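PDB 4F0L: amidohydrolase from Brucella melitensis biovar Abortus, which probably acts as a metal-dependent deaminase of the amidohydrolase family, holding one metal ion, modelled as iron(III), in a TIM-barrel active site. Local coordinates for residues G298-P301 with V302-N306; Q342-Y345 with S346-Y350; T364-A367 with L368-A372. All blocks are in the same frame, centred on the assembly; numbering follows the deposited sequence.

Contact 1 (G298-P301 with V302-N306)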
loop_
_atom_site.group_PDB
_atom_site.type_symbol
_atom_site.label_atom_id
_atom_site.label_comp_id
_atom_site.label_asym_id
_atom_site.label_seq_id
_atom_site.Cartn_x
_atom_site.Cartn_y
_atom_site.Cartn_z
ATOM N N GLY B 298 -12.900 -14.538 5.224
ATOM C CA GLY B 298 -12.628 -13.981 3.900
ATOM C C GLY B 298 -12.260 -12.524 4.055
ATOM O O GLY B 298 -13.128 -11.649 3.988
ATOM N N LEU B 299 -10.978 -12.261 4.296
ATOM C CA LEU B 299 -10.517 -10.911 4.590
ATOM C C LEU B 299 -10.257 -10.123 3.305
ATOM O O LEU B 299 -9.629 -10.630 2.353
ATOM C CB LEU B 299 -9.247 -10.976 5.454
ATOM C CG LEU B 299 -9.365 -11.716 6.798
ATOM C CD1 LEU B 299 -8.059 -11.574 7.611
ATOM C CD2 LEU B 299 -10.578 -11.189 7.614
ATOM N N CYS B 300 -10.674 -8.864 3.315
ATOM C CA CYS B 300 -10.508 -7.970 2.184
ATOM C C CYS B 300 -9.878 -6.673 2.668
ATOM O O CYS B 300 -10.542 -5.644 2.703
ATOM C CB CYS B 300 -11.872 -7.721 1.513
ATOM S SG CYS B 300 -12.728 -9.269 1.003
ATOM N N PRO B 301 -8.573 -6.716 3.038
ATOM C CA PRO B 301 -8.027 -5.609 3.804
ATOM C C PRO B 301 -7.993 -4.249 3.077
ATOM O O PRO B 301 -8.311 -3.215 3.691
ATOM C CB PRO B 301 -6.610 -6.080 4.176
ATOM C CG PRO B 301 -6.637 -7.563 4.073
ATOM C CD PRO B 301 -7.686 -7.916 3.050
ATOM N N VAL B 302 -7.598 -4.250 1.802
ATOM C CA VAL B 302 -7.582 -3.005 1.033
ATOM C C VAL B 302 -8.957 -2.419 0.854
ATOM O O VAL B 302 -9.137 -1.229 1.085
ATOM C CB VAL B 302 -6.871 -3.180 -0.307
ATOM C CG1 VAL B 302 -7.105 -1.995 -1.264
ATOM C CG2 VAL B 302 -5.391 -3.391 0.029
ATOM N N THR B 303 -9.936 -3.235 0.489
ATOM C CA THR B 303 -11.306 -2.740 0.352
ATOM C C THR B 303 -11.863 -2.271 1.685
ATOM O O THR B 303 -12.499 -1.227 1.766
ATOM C CB THR B 303 -12.251 -3.779 -0.301
ATOM O OG1 THR B 303 -11.808 -4.031 -1.640
ATOM C CG2 THR B 303 -13.728 -3.252 -0.380
ATOM N N GLU B 304 -11.590 -3.008 2.757
ATOM C CA GLU B 304 -12.078 -2.638 4.082
ATOM C C GLU B 304 -11.504 -1.268 4.504
ATOM O O GLU B 304 -12.188 -0.448 5.132
ATOM C CB GLU B 304 -11.729 -3.743 5.111
ATOM C CG GLU B 304 -12.653 -4.969 5.019
ATOM C CD GLU B 304 -12.019 -6.277 5.466
ATOM O OE1 GLU B 304 -11.063 -6.252 6.258
ATOM O OE2 GLU B 304 -12.483 -7.350 5.028
ATOM N N ALA B 305 -10.229 -1.038 4.192
ATOM C CA ALA B 305 -9.620 0.290 4.447
ATOM C C ALA B 305 -10.272 1.370 3.574
ATOM O O ALA B 305 -10.585 2.455 4.058
ATOM C CB ALA B 305 -8.128 0.258 4.151
ATOM N N ASN B 306 -10.413 1.086 2.267
ATOM C CA ASN B 306 -10.975 2.043 1.329
ATOM C C ASN B 306 -12.416 2.404 1.742
ATOM O O ASN B 306 -12.885 3.525 1.511
ATOM C CB ASN B 306 -10.907 1.471 -0.093
ATOM C CG ASN B 306 -11.540 2.374 -1.115
ATOM O OD1 ASN B 306 -12.775 2.355 -1.295
ATOM N ND2 ASN B 306 -10.722 3.195 -1.768
#

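Contact 2 (Q342-Y345 with S346-Y350)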
loop_
_atom_site.group_PDB
_atom_site.type_symbol
_atom_site.label_atom_id
_atom_site.label_comp_id
_atom_site.label_asym_id
_atom_site.label_seq_id
_atom_site.Cartn_x
_atom_site.Cartn_y
_atom_site.Cartn_z
ATOM N N GLN B 342 -1.499 -4.446 4.248
ATOM C CA GLN B 342 -2.612 -3.725 4.893
ATOM C C GLN B 342 -3.185 -4.495 6.098
ATOM O O GLN B 342 -3.455 -3.903 7.149
ATOM C CB GLN B 342 -3.694 -3.375 3.881
ATOM C CG GLN B 342 -4.960 -2.718 4.453
ATOM C CD GLN B 342 -4.689 -1.405 5.143
ATOM O OE1 GLN B 342 -3.829 -0.653 4.701
ATOM N NE2 GLN B 342 -5.384 -1.136 6.263
ATOM N N LEU B 343 -3.331 -5.815 5.963
ATOM C CA LEU B 343 -3.758 -6.623 7.092
ATOM C C LEU B 343 -2.821 -6.432 8.304
ATOM O O LEU B 343 -3.274 -6.037 9.391
ATOM C CB LEU B 343 -3.846 -8.089 6.694
ATOM C CG LEU B 343 -4.201 -9.091 7.782
ATOM C CD1 LEU B 343 -5.525 -8.752 8.470
ATOM C CD2 LEU B 343 -4.171 -10.509 7.179
ATOM N N GLU B 344 -1.523 -6.642 8.107
ATOM C CA GLU B 344 -0.575 -6.503 9.186
ATOM C C GLU B 344 -0.575 -5.097 9.747
ATOM O O GLU B 344 -0.598 -4.922 10.974
ATOM C CB GLU B 344 0.827 -6.918 8.707
ATOM C CG GLU B 344 2.004 -6.672 9.672
ATOM C CD GLU B 344 1.950 -7.436 10.981
ATOM O OE1 GLU B 344 1.157 -8.419 11.142
ATOM O OE2 GLU B 344 2.716 -7.041 11.888
ATOM N N TYR B 345 -0.525 -4.096 8.866
ATOM C CA TYR B 345 -0.367 -2.736 9.325
ATOM C C TYR B 345 -1.612 -2.282 10.078
ATOM O O TYR B 345 -1.500 -1.488 11.008
ATOM C CB TYR B 345 -0.017 -1.747 8.195
ATOM C CG TYR B 345 1.422 -1.826 7.655
ATOM C CD1 TYR B 345 2.382 -2.665 8.221
ATOM C CD2 TYR B 345 1.818 -1.009 6.624
ATOM C CE1 TYR B 345 3.692 -2.707 7.741
ATOM C CE2 TYR B 345 3.118 -1.052 6.125
ATOM C CZ TYR B 345 4.065 -1.872 6.713
ATOM O OH TYR B 345 5.349 -1.878 6.215
ATOM N N SER B 346 -2.792 -2.782 9.706
ATOM C CA SER B 346 -4.001 -2.434 10.431
ATOM C C SER B 346 -3.804 -2.927 11.864
ATOM O O SER B 346 -4.222 -2.254 12.825
ATOM C CB SER B 346 -5.266 -3.017 9.785
ATOM O OG SER B 346 -5.328 -4.436 9.848
ATOM N N GLN B 347 -3.154 -4.077 12.007
ATOM C CA GLN B 347 -2.933 -4.633 13.334
ATOM C C GLN B 347 -1.893 -3.824 14.105
ATOM O O GLN B 347 -2.091 -3.555 15.306
ATOM C CB GLN B 347 -2.575 -6.124 13.280
ATOM C CG GLN B 347 -3.600 -6.983 12.519
ATOM C CD GLN B 347 -5.006 -6.848 13.057
ATOM O OE1 GLN B 347 -5.968 -6.631 12.298
ATOM N NE2 GLN B 347 -5.142 -6.972 14.350
ATOM N N ARG B 348 -0.818 -3.411 13.426
ATOM C CA ARG B 348 0.245 -2.650 14.084
ATOM C C ARG B 348 -0.275 -1.333 14.670
ATOM O O ARG B 348 0.101 -0.947 15.790
ATOM C CB ARG B 348 1.416 -2.368 13.128
ATOM C CG ARG B 348 2.139 -3.625 12.702
ATOM C CD ARG B 348 3.510 -3.417 12.084
ATOM N NE ARG B 348 3.992 -4.713 11.619
ATOM C CZ ARG B 348 5.088 -4.920 10.893
ATOM N NH1 ARG B 348 5.893 -3.909 10.572
ATOM N NH2 ARG B 348 5.401 -6.167 10.520
ATOM N N LEU B 349 -1.128 -0.644 13.916
ATOM C CA LEU B 349 -1.695 0.616 14.375
ATOM C C LEU B 349 -2.690 0.400 15.512
ATOM O O LEU B 349 -2.673 1.131 16.472
ATOM C CB LEU B 349 -2.321 1.388 13.206
ATOM C CG LEU B 349 -1.308 1.953 12.178
ATOM C CD1 LEU B 349 -1.971 2.384 10.860
ATOM C CD2 LEU B 349 -0.519 3.113 12.784
ATOM N N TYR B 350 -3.521 -0.630 15.416
ATOM C CA TYR B 350 -4.535 -0.895 16.432
ATOM C C TYR B 350 -3.912 -1.376 17.751
ATOM O O TYR B 350 -4.390 -1.033 18.815
ATOM C CB TYR B 350 -5.550 -1.941 15.932
ATOM C CG TYR B 350 -6.805 -2.030 16.768
ATOM C CD1 TYR B 350 -6.850 -2.813 17.925
ATOM C CD2 TYR B 350 -7.950 -1.317 16.407
ATOM C CE1 TYR B 350 -7.988 -2.874 18.703
ATOM C CE2 TYR B 350 -9.101 -1.384 17.175
ATOM C CZ TYR B 350 -9.108 -2.161 18.320
ATOM O OH TYR B 350 -10.248 -2.223 19.078
#

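Contact 3 (T364-A367 with L368-A372)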
loop_
_atom_site.group_PDB
_atom_site.type_symbol
_atom_site.label_atom_id
_atom_site.label_comp_id
_atom_site.label_asym_id
_atom_site.label_seq_id
_atom_site.Cartn_x
_atom_site.Cartn_y
_atom_site.Cartn_z
ATOM N N THR B 364 6.800 -12.283 9.602
ATOM C CA THR B 364 5.403 -11.859 9.435
ATOM C C THR B 364 4.949 -12.153 7.996
ATOM O O THR B 364 3.841 -12.640 7.775
ATOM C CB THR B 364 5.238 -10.350 9.773
ATOM O OG1 THR B 364 5.633 -10.138 11.121
ATOM C CG2 THR B 364 3.804 -9.907 9.636
ATOM N N GLY B 365 5.807 -11.901 7.018
ATOM C CA GLY B 365 5.437 -12.153 5.619
ATOM C C GLY B 365 5.212 -13.633 5.354
ATOM O O GLY B 365 4.252 -14.021 4.676
ATOM N N ARG B 366 6.062 -14.465 5.942
ATOM C CA ARG B 366 5.909 -15.921 5.871
ATOM C C ARG B 366 4.566 -16.406 6.437
ATOM O O ARG B 366 3.822 -17.138 5.767
ATOM C CB ARG B 366 7.077 -16.608 6.583
ATOM C CG ARG B 366 6.966 -18.119 6.787
ATOM C CD ARG B 366 6.968 -18.930 5.500
ATOM N NE ARG B 366 6.872 -20.368 5.823
ATOM C CZ ARG B 366 7.886 -21.099 6.279
ATOM N NH1 ARG B 366 9.074 -20.541 6.481
ATOM N NH2 ARG B 366 7.718 -22.389 6.573
ATOM N N ALA B 367 4.246 -15.999 7.647
ATOM C CA ALA B 367 3.005 -16.411 8.297
ATOM C C ALA B 367 1.794 -15.970 7.498
ATOM O O ALA B 367 0.860 -16.732 7.301
ATOM C CB ALA B 367 2.929 -15.851 9.719
ATOM N N LEU B 368 1.812 -14.739 7.008
ATOM C CA LEU B 368 0.670 -14.219 6.295
ATOM C C LEU B 368 0.509 -14.902 4.945
ATOM O O LEU B 368 -0.607 -15.246 4.551
ATOM C CB LEU B 368 0.813 -12.715 6.112
ATOM C CG LEU B 368 0.512 -11.936 7.394
ATOM C CD1 LEU B 368 0.643 -10.467 7.082
ATOM C CD2 LEU B 368 -0.872 -12.252 7.974
ATOM N N PHE B 369 1.614 -15.097 4.252
ATOM C CA PHE B 369 1.573 -15.702 2.946
ATOM C C PHE B 369 1.116 -17.146 3.053
ATOM O O PHE B 369 0.200 -17.536 2.334
ATOM C CB PHE B 369 2.911 -15.658 2.225
ATOM C CG PHE B 369 2.839 -16.219 0.845
ATOM C CD1 PHE B 369 2.380 -15.451 -0.204
ATOM C CD2 PHE B 369 3.169 -17.559 0.600
ATOM C CE1 PHE B 369 2.297 -15.978 -1.498
ATOM C CE2 PHE B 369 3.064 -18.083 -0.673
ATOM C CZ PHE B 369 2.637 -17.289 -1.724
ATOM N N ASP B 370 1.703 -17.926 3.960
ATOM C CA ASP B 370 1.300 -19.314 4.116
ATOM C C ASP B 370 -0.171 -19.377 4.492
ATOM O O ASP B 370 -0.922 -20.204 3.991
ATOM C CB ASP B 370 2.086 -20.021 5.233
ATOM C CG ASP B 370 3.453 -20.490 4.813
ATOM O OD1 ASP B 370 3.777 -20.601 3.596
ATOM O OD2 ASP B 370 4.206 -20.823 5.735
ATOM N N GLY B 371 -0.558 -18.560 5.453
ATOM C CA GLY B 371 -1.937 -18.586 5.969
ATOM C C GLY B 371 -2.955 -18.289 4.880
ATOM O O GLY B 371 -3.970 -18.985 4.747
ATOM N N ALA B 372 -2.664 -17.272 4.067
ATOM C CA ALA B 372 -3.621 -16.821 3.075
ATOM C C ALA B 372 -3.762 -17.809 1.935
ATOM O O ALA B 372 -4.882 -17.983 1.392
ATOM C CB ALA B 372 -3.262 -15.426 2.561
HETATM O O HOH W 1 5.063 -23.811 6.680
#

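Contact 1 (G298-P301 with V302-N306)
The carboxylate of E304 swings back over C300, so that the backbone N-H of C300 meets it from above its plane and not at an edge. That bond, from C300 N to E304 OE2, measures 2.9 Å and lies 56° out of the carboxylate plane, with a fairly bent N-H...O angle of 151°. CB of C300 closes on the same oxygen, E304 OE2, at 3.6 Å. The side chain gets there because CG of E304 stands beside its own backbone N (chi1 -77°) and the chain then runs extended, passing over the C300 carbonyl, with E304 CG 3.2 Å from C300 O.

C300 occupies the N-cap position, where strand 296-299 gives way to helix 301-306. Its carbonyl starts the helical ladder: E304 N donates to C300 O at 2.8 Å, nearly along the C=O axis. The next rung joins A305 N to P301 O at 2.9 Å. E304 and C300 are thus tied twice, once by the backbone of E304, in an ordinary helical bond, and once by its side chain, which takes up the N-H of C300.

H278 ND1 makes a second hydrogen bond with E304 OE2, while L299 and P301 pack on helix 336-351. The turn also borders the metal site. The side chain of T303, hydrogen-bonded to S330, comes about 3 Å from that of the iron ligand D329, and the side chain of C300 lies about 4 Å from that of the ligand H65. The buried E304 OE2 is thus bonded to both C300 N and H278 ND1, which probably restricts rotation of the carboxylate where the strand turns into the helix near the iron.

Contact 2 (Q342-Y345 with S346-Y350)
Side chains three and four residues apart meet here along successive turns of helix 336-351, a local contact whose main polar link is an i to i+4 salt bridge between E344 and R348. R348 NE donates to E344 OE2 at 2.7 Å with an angle of 164°. The oxygen uses its anti lone pair and sits almost exactly in the guanidinium plane, whereas the carboxylate itself is turned 80° away from that plane. A weak second bond from R348 NH2 reaches the same E344 OE2 at 3.1 Å. E344 can fold forward to this point because its CG stands anti to the backbone N (chi1 173°) and the chain bends at the next bond, while R348 stretches out from CG to NE. CE1 of Y345 lies over one face of the guanidinium, 3.8 Å from R348 NH1, with the ring set obliquely.

On another side of the helix, S346 folds its hydroxyl back: S346 OG donates to L343 O at 2.6 Å. The helical N-H of Q347 approaches L343 O from the same face, at 3.3 Å, so this carbonyl serves two donors.

Toward the second subunit, R348 meets E78 and N306 of that chain, and Y345 OH bonds N306 of the same neighbour. The loop beyond the helix gives the backbone N-H groups of V356 and L357 to the E344 carboxylate. Among its neighbours, this part of the helix touches helix 301-306 through Q342, which packs on P301 and A305, and helix 364-379 through E344, which T364 and L368 cover.

Contact 3 (T364-A367 with L368-A372)
D370 OD2 is the polar atom gripped here: R366 NE, one helical turn earlier, donates to it at 2.7 Å in a salt bridge, and a water bonded to R366 NH2 at 3.0 Å lies near the same oxygen. NE reaches D370 OD2 on the syn side, 32° out of the carboxylate plane, while the oxygen keeps close to the guanidinium plane. The two flat groups stand 81° apart, nearly perpendicular. A bend at chi2 (65°) lays the R366 chain along the helix toward D370, which also touches L20 of strand 19-21.

On another flank of helix 364-379, T364 and L368 lie side by side and point the same way, with T364 CG2 4.1 Å from L368 CD1. The hydroxyl of T364 turns to N355. F369 meanwhile sends its ring away from this turn, onto V58 and M61 of strand 56-66.

D370 ties R366 within its own helix, while D409, paired with R366 NH1, joins it to helix 408-417; the positive charge of R366 is probably balanced by both acids.

Overall arrangement
The three contacts, all within the amidohydrolase range, illustrate how local helical contacts vary with burial. Contact 1 is fully buried near the metal, and its acid serves a backbone N-H and a histidine. Contact 2 is mostly buried; its acid and arginine form an ion pair, and the arginine also reaches the second subunit, as contact 1 does through N306. Contact 3, only partly buried and away from the annotated sites, admits water to its ion pair. Helix 336-351 is the common element: L343 packs on L299 and P301 of contact 1 and on L368 of contact 3, whereas contacts 1 and 3 do not touch, their centres about 17 Å apart.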